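Local atomic coordinates of glycosyl hydrolase BlGH5_18 (Bifidobacterium longum subsp. infantis, PDB entry 7LQX), a protein that is a family 5 glycoside hydrolase (subfamily 18) that probably cleaves glycosidic bonds during the breakdown of N-glycans by a gut bacterium. Residues Val277-Asn282 against Pro290-Asp295; Thr296-Ala301 against Gln352-Lys357. All coordinates share one frame; numbering follows the deposited sequence.

Interaction 1: Val277-Asn282 against Pro290-Asp295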
loop_
_atom_site.group_PDB
_atom_site.type_symbol
_atom_site.label_atom_id
_atom_site.label_comp_id
_atom_site.label_asym_id
_atom_site.label_seq_id
_atom_site.Cartn_x
_atom_site.Cartn_y
_atom_site.Cartn_z
ATOM N N VAL A 277 8.875 -19.674 -15.562
ATOM C CA VAL A 277 10.284 -19.983 -15.761
ATOM C C VAL A 277 10.875 -18.793 -16.491
ATOM O O VAL A 277 10.304 -18.320 -17.479
ATOM C CB VAL A 277 10.481 -21.304 -16.527
ATOM C CG1 VAL A 277 9.664 -21.293 -17.790
ATOM C CG2 VAL A 277 11.960 -21.536 -16.816
ATOM N N GLY A 278 11.986 -18.275 -15.986
ATOM C CA GLY A 278 12.676 -17.159 -16.602
ATOM C C GLY A 278 14.170 -17.397 -16.623
ATOM O O GLY A 278 14.665 -18.385 -16.083
ATOM N N ALA A 279 14.889 -16.468 -17.257
ATOM C CA ALA A 279 16.331 -16.587 -17.475
ATOM C C ALA A 279 17.015 -15.429 -16.761
ATOM O O ALA A 279 17.368 -14.423 -17.392
ATOM C CB ALA A 279 16.653 -16.577 -18.968
ATOM N N PRO A 280 17.229 -15.535 -15.451
ATOM C CA PRO A 280 17.594 -14.343 -14.664
ATOM C C PRO A 280 19.054 -13.939 -14.830
ATOM O O PRO A 280 19.973 -14.719 -14.567
ATOM C CB PRO A 280 17.295 -14.767 -13.219
ATOM C CG PRO A 280 17.467 -16.246 -13.247
ATOM C CD PRO A 280 16.960 -16.699 -14.587
ATOM N N GLN A 281 19.264 -12.675 -15.195
ATOM C CA GLN A 281 20.606 -12.189 -15.502
ATOM C C GLN A 281 21.391 -11.752 -14.278
ATOM O O GLN A 281 22.501 -11.239 -14.443
ATOM C CB GLN A 281 20.554 -11.097 -16.576
ATOM C CG GLN A 281 20.191 -11.702 -17.928
ATOM C CD GLN A 281 19.836 -10.692 -18.988
ATOM O OE1 GLN A 281 18.919 -10.911 -19.780
ATOM N NE2 GLN A 281 20.558 -9.585 -19.019
ATOM N N ASN A 282 20.880 -11.944 -13.062
ATOM C CA ASN A 282 21.750 -11.852 -11.894
ATOM C C ASN A 282 22.678 -13.055 -11.795
ATOM O O ASN A 282 23.703 -12.977 -11.111
ATOM C CB ASN A 282 20.950 -11.655 -10.601
ATOM C CG ASN A 282 19.888 -12.718 -10.371
ATOM O OD1 ASN A 282 19.619 -13.561 -11.224
ATOM N ND2 ASN A 282 19.266 -12.668 -9.201
ATOM N N PRO A 290 18.941 -17.425 -24.598
ATOM C CA PRO A 290 18.192 -18.259 -25.560
ATOM C C PRO A 290 18.497 -19.739 -25.403
ATOM O O PRO A 290 17.582 -20.574 -25.456
ATOM C CB PRO A 290 18.609 -17.694 -26.927
ATOM C CG PRO A 290 19.018 -16.257 -26.618
ATOM C CD PRO A 290 19.700 -16.354 -25.277
ATOM N N GLU A 291 19.773 -20.089 -25.215
ATOM C CA GLU A 291 20.146 -21.488 -25.030
ATOM C C GLU A 291 19.609 -22.032 -23.715
ATOM O O GLU A 291 19.174 -23.187 -23.646
ATOM C CB GLU A 291 21.667 -21.636 -25.073
ATOM C CG GLU A 291 22.270 -21.473 -26.458
ATOM C CD GLU A 291 23.746 -21.117 -26.417
ATOM O OE1 GLU A 291 24.488 -21.727 -25.617
ATOM O OE2 GLU A 291 24.162 -20.217 -27.179
ATOM N N PHE A 292 19.650 -21.225 -22.657
ATOM C CA PHE A 292 19.058 -21.634 -21.393
ATOM C C PHE A 292 17.576 -21.943 -21.560
ATOM O O PHE A 292 17.070 -22.924 -21.002
ATOM C CB PHE A 292 19.248 -20.525 -20.362
ATOM C CG PHE A 292 18.523 -20.778 -19.086
ATOM C CD1 PHE A 292 19.098 -21.562 -18.100
ATOM C CD2 PHE A 292 17.259 -20.268 -18.879
ATOM C CE1 PHE A 292 18.431 -21.807 -16.922
ATOM C CE2 PHE A 292 16.587 -20.523 -17.715
ATOM C CZ PHE A 292 17.174 -21.300 -16.734
ATOM N N CYS A 293 16.865 -21.106 -22.316
ATOM C CA CYS A 293 15.442 -21.311 -22.555
ATOM C C CYS A 293 15.199 -22.629 -23.277
ATOM O O CYS A 293 14.395 -23.457 -22.830
ATOM C CB CYS A 293 14.917 -20.123 -23.364
ATOM S SG CYS A 293 13.224 -20.256 -23.967
ATOM N N ARG A 294 15.909 -22.853 -24.383
ATOM C CA ARG A 294 15.710 -24.077 -25.143
ATOM C C ARG A 294 16.044 -25.307 -24.306
ATOM O O ARG A 294 15.284 -26.280 -24.284
ATOM C CB ARG A 294 16.562 -24.061 -26.408
ATOM C CG ARG A 294 16.196 -22.978 -27.401
ATOM C CD ARG A 294 16.934 -23.185 -28.727
ATOM N NE ARG A 294 16.718 -22.087 -29.667
ATOM C CZ ARG A 294 17.512 -21.026 -29.781
ATOM N NH1 ARG A 294 18.597 -20.916 -29.027
ATOM N NH2 ARG A 294 17.222 -20.076 -30.659
ATOM N N ASP A 295 17.198 -25.297 -23.632
ATOM C CA ASP A 295 17.620 -26.475 -22.882
ATOM C C ASP A 295 16.707 -26.736 -21.692
ATOM O O ASP A 295 16.379 -27.889 -21.390
ATOM C CB ASP A 295 19.058 -26.283 -22.393
ATOM C CG ASP A 295 20.085 -26.447 -23.494
ATOM O OD1 ASP A 295 19.748 -26.949 -24.588
ATOM O OD2 ASP A 295 21.250 -26.075 -23.249
#

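Interaction 2: Thr296-Ala301 against Gln352-Lys357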
loop_
_atom_site.group_PDB
_atom_site.type_symbol
_atom_site.label_atom_id
_atom_site.label_comp_id
_atom_site.label_asym_id
_atom_site.label_seq_id
_atom_site.Cartn_x
_atom_site.Cartn_y
_atom_site.Cartn_z
ATOM N N THR A 296 16.295 -25.676 -20.997
ATOM C CA THR A 296 15.393 -25.847 -19.863
ATOM C C THR A 296 14.082 -26.482 -20.296
ATOM O O THR A 296 13.564 -27.374 -19.616
ATOM C CB THR A 296 15.139 -24.504 -19.182
ATOM O OG1 THR A 296 16.342 -24.075 -18.536
ATOM C CG2 THR A 296 14.040 -24.604 -18.140
ATOM N N ILE A 297 13.533 -26.039 -21.426
ATOM C CA ILE A 297 12.259 -26.572 -21.896
ATOM C C ILE A 297 12.420 -27.993 -22.410
ATOM O O ILE A 297 11.595 -28.864 -22.114
ATOM C CB ILE A 297 11.627 -25.629 -22.933
ATOM C CG1 ILE A 297 11.222 -24.327 -22.241
ATOM C CG2 ILE A 297 10.427 -26.296 -23.595
ATOM C CD1 ILE A 297 10.883 -23.207 -23.198
ATOM N N ALA A 298 13.479 -28.262 -23.170
ATOM C CA ALA A 298 13.692 -29.625 -23.645
ATOM C C ALA A 298 13.819 -30.599 -22.482
ATOM O O ALA A 298 13.345 -31.739 -22.560
ATOM C CB ALA A 298 14.935 -29.682 -24.525
ATOM N N LYS A 299 14.460 -30.177 -21.393
ATOM C CA LYS A 299 14.536 -31.035 -20.216
ATOM C C LYS A 299 13.181 -31.139 -19.525
ATOM O O LYS A 299 12.735 -32.239 -19.185
ATOM C CB LYS A 299 15.620 -30.543 -19.256
ATOM C CG LYS A 299 17.046 -30.832 -19.754
ATOM C CD LYS A 299 18.111 -30.498 -18.719
ATOM C CE LYS A 299 19.501 -30.788 -19.212
ATOM N NZ LYS A 299 20.478 -30.812 -18.074
ATOM N N ALA A 300 12.507 -30.010 -19.306
ATOM C CA ALA A 300 11.217 -30.053 -18.623
ATOM C C ALA A 300 10.232 -30.970 -19.343
ATOM O O ALA A 300 9.436 -31.663 -18.696
ATOM C CB ALA A 300 10.643 -28.641 -18.481
ATOM N N ALA A 301 10.267 -30.992 -20.672
ATOM C CA ALA A 301 9.361 -31.828 -21.447
ATOM C C ALA A 301 9.613 -33.312 -21.231
ATOM O O ALA A 301 8.816 -34.134 -21.703
ATOM C CB ALA A 301 9.466 -31.478 -22.932
ATOM N N GLN A 352 6.606 -24.198 -30.897
ATOM C CA GLN A 352 6.331 -24.896 -32.145
ATOM C C GLN A 352 6.768 -26.356 -32.070
ATOM O O GLN A 352 6.091 -27.241 -32.607
ATOM C CB GLN A 352 7.027 -24.180 -33.304
ATOM C CG GLN A 352 6.548 -24.639 -34.678
ATOM C CD GLN A 352 5.215 -24.018 -35.071
ATOM O OE1 GLN A 352 4.802 -22.997 -34.516
ATOM N NE2 GLN A 352 4.537 -24.633 -36.033
ATOM N N GLU A 353 7.892 -26.631 -31.407
ATOM C CA GLU A 353 8.395 -28.000 -31.336
ATOM C C GLU A 353 7.565 -28.866 -30.393
ATOM O O GLU A 353 7.373 -30.061 -30.653
ATOM C CB GLU A 353 9.859 -27.989 -30.888
ATOM C CG GLU A 353 10.506 -29.360 -30.821
ATOM C CD GLU A 353 11.990 -29.294 -30.504
ATOM O OE1 GLU A 353 12.595 -30.363 -30.271
ATOM O OE2 GLU A 353 12.550 -28.177 -30.487
ATOM N N TYR A 354 7.069 -28.297 -29.292
ATOM C CA TYR A 354 6.514 -29.104 -28.214
ATOM C C TYR A 354 5.003 -29.028 -28.049
ATOM O O TYR A 354 4.437 -29.912 -27.400
ATOM C CB TYR A 354 7.189 -28.766 -26.869
ATOM C CG TYR A 354 8.583 -29.328 -26.790
ATOM C CD1 TYR A 354 8.809 -30.641 -26.403
ATOM C CD2 TYR A 354 9.676 -28.561 -27.146
ATOM C CE1 TYR A 354 10.091 -31.161 -26.367
ATOM C CE2 TYR A 354 10.955 -29.077 -27.111
ATOM C CZ TYR A 354 11.155 -30.376 -26.714
ATOM O OH TYR A 354 12.425 -30.894 -26.675
ATOM N N ARG A 355 4.322 -28.037 -28.628
ATOM C CA ARG A 355 2.912 -27.878 -28.279
ATOM C C ARG A 355 2.084 -29.098 -28.672
ATOM O O ARG A 355 1.111 -29.428 -27.985
ATOM C CB ARG A 355 2.300 -26.604 -28.868
ATOM C CG ARG A 355 2.166 -26.536 -30.364
ATOM C CD ARG A 355 1.293 -25.333 -30.784
ATOM N NE ARG A 355 1.941 -24.036 -30.594
ATOM C CZ ARG A 355 2.747 -23.471 -31.491
ATOM N NH1 ARG A 355 3.015 -24.101 -32.626
ATOM N NH2 ARG A 355 3.290 -22.283 -31.254
ATOM N N ASP A 356 2.447 -29.773 -29.765
ATOM C CA ASP A 356 1.704 -30.928 -30.251
ATOM C C ASP A 356 2.474 -32.233 -30.118
ATOM O O ASP A 356 2.017 -33.262 -30.622
ATOM C CB ASP A 356 1.307 -30.731 -31.717
ATOM C CG ASP A 356 0.533 -29.462 -31.936
ATOM O OD1 ASP A 356 -0.357 -29.167 -31.110
ATOM O OD2 ASP A 356 0.827 -28.752 -32.922
ATOM N N LYS A 357 3.602 -32.226 -29.440
ATOM C CA LYS A 357 4.411 -33.436 -29.341
ATOM C C LYS A 357 3.810 -34.385 -28.307
ATOM O O LYS A 357 3.392 -33.950 -27.232
ATOM C CB LYS A 357 5.836 -33.070 -28.921
ATOM C CG LYS A 357 6.811 -34.239 -28.963
ATOM C CD LYS A 357 8.205 -33.844 -28.461
ATOM C CE LYS A 357 8.850 -32.774 -29.331
ATOM N NZ LYS A 357 9.017 -33.208 -30.747
HETATM O O HOH W 1 12.848 -32.977 -24.996
#

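Interaction 1: Val277-Asn282 against Pro290-Asp295
Phe292 reaches from its helix to the chain at Gly278 and Ala279. With CG anti to the backbone N (chi1 173°), beside the carbonyl carbon, Phe292 turns its CD2 and CE2 flank to the loop. CD2 of Phe292 lies 3.7 Å from CB of Ala279. The next ring atom, CE2 of Phe292, comes within 3.3 Å of the carbonyl O of Gly278. The methyl and the oxygen both meet the ring obliquely. CA of Ala279 also packs near the ring, 4.0 Å from CE2 of Phe292. No hydrogen bond joins the two segments. All three touching residues are buried, and the ring meets one methyl group and one carbonyl oxygen. With an alanine here the ring is lost, which would probably open a gap beside the Ala279 methyl and leave the loop without its contact to the helix. The backbone approach is closest between Ala279 and Phe292, with their CA atoms 6.9 Å apart. The contact joins the loop after strand 272-277 to helix 289-300. This is the loop between the seventh strand and the following helix of the (beta/alpha)8 barrel of this family. Ile343 of helix 342-354 packs on Ala279 and Cys293. Strand 306-312 lies next to the start of the loop, where Val309 and Trp311 touch Val277.

Interaction 2: Thr296-Ala301 against Gln352-Lys357
Ala301 and Tyr354 mark the closest backbone approach, with CA atoms 7.8 Å apart. Both segments begin in helix and run on into loop or turn. In the first, N of Ala301 still bonds to O of Ile297. In the second, a type I beta turn runs from Tyr354 to Lys357. The side chain of Tyr354 makes the contact. Its CG is anti to the carbonyl carbon (chi1 -74°), and the ring extends toward the other helix. CB of Ala301 meets one flank of the ring, 3.5 Å from CE1 of Tyr354. On the same side of the ring plane but nearer its other flank, CG2 of Ile297 is a looser neighbour, 4.3 Å from CD2 of Tyr354. Both methyl groups approach obliquely. The phenol end lies against Ala298, whose CB is 3.5 Å from OH of Tyr354. The hydroxyl has no direct hydrogen bond across the contact. A water lies 2.7 Å from OH of Tyr354 and donates a hydrogen bond to O of Ala298. The polar end of the ring is thus linked to the backbone near the end of the helix. Away from the ring, NH1 of Arg355 donates a nearly straight bond (176°) to OE1 of Gln352. The donor stands well above the carbonyl plane of the amide. The contact joins two helices on the outside of the barrel, 289-300 and 342-354. Phe347 and Met350 of helix 342-354 also pack on Ile297. Inward, Trp311 of strand 306-312 touches Ile297, and Phe26 of strand 25-29 touches Tyr354.

How the interactions relate
From the N terminus, the chain passes through the earlier barrel strands before it reaches strand 272-277. Interaction 1 then closes a short loop, with seven residues between its segments. It closes on helix 289-300, whose later turns carry the first side of interaction 2. Interaction 2 closes a longer loop of 50 residues, which takes in strand 306-312, and ends at helix 342-354. The two loops come in series, and neither nests in nor crosses the other. The centres of interaction 1 and interaction 2 are about 14 Å apart. Together they tie helix 289-300 to the loop before it and to the helix after strand 306-312.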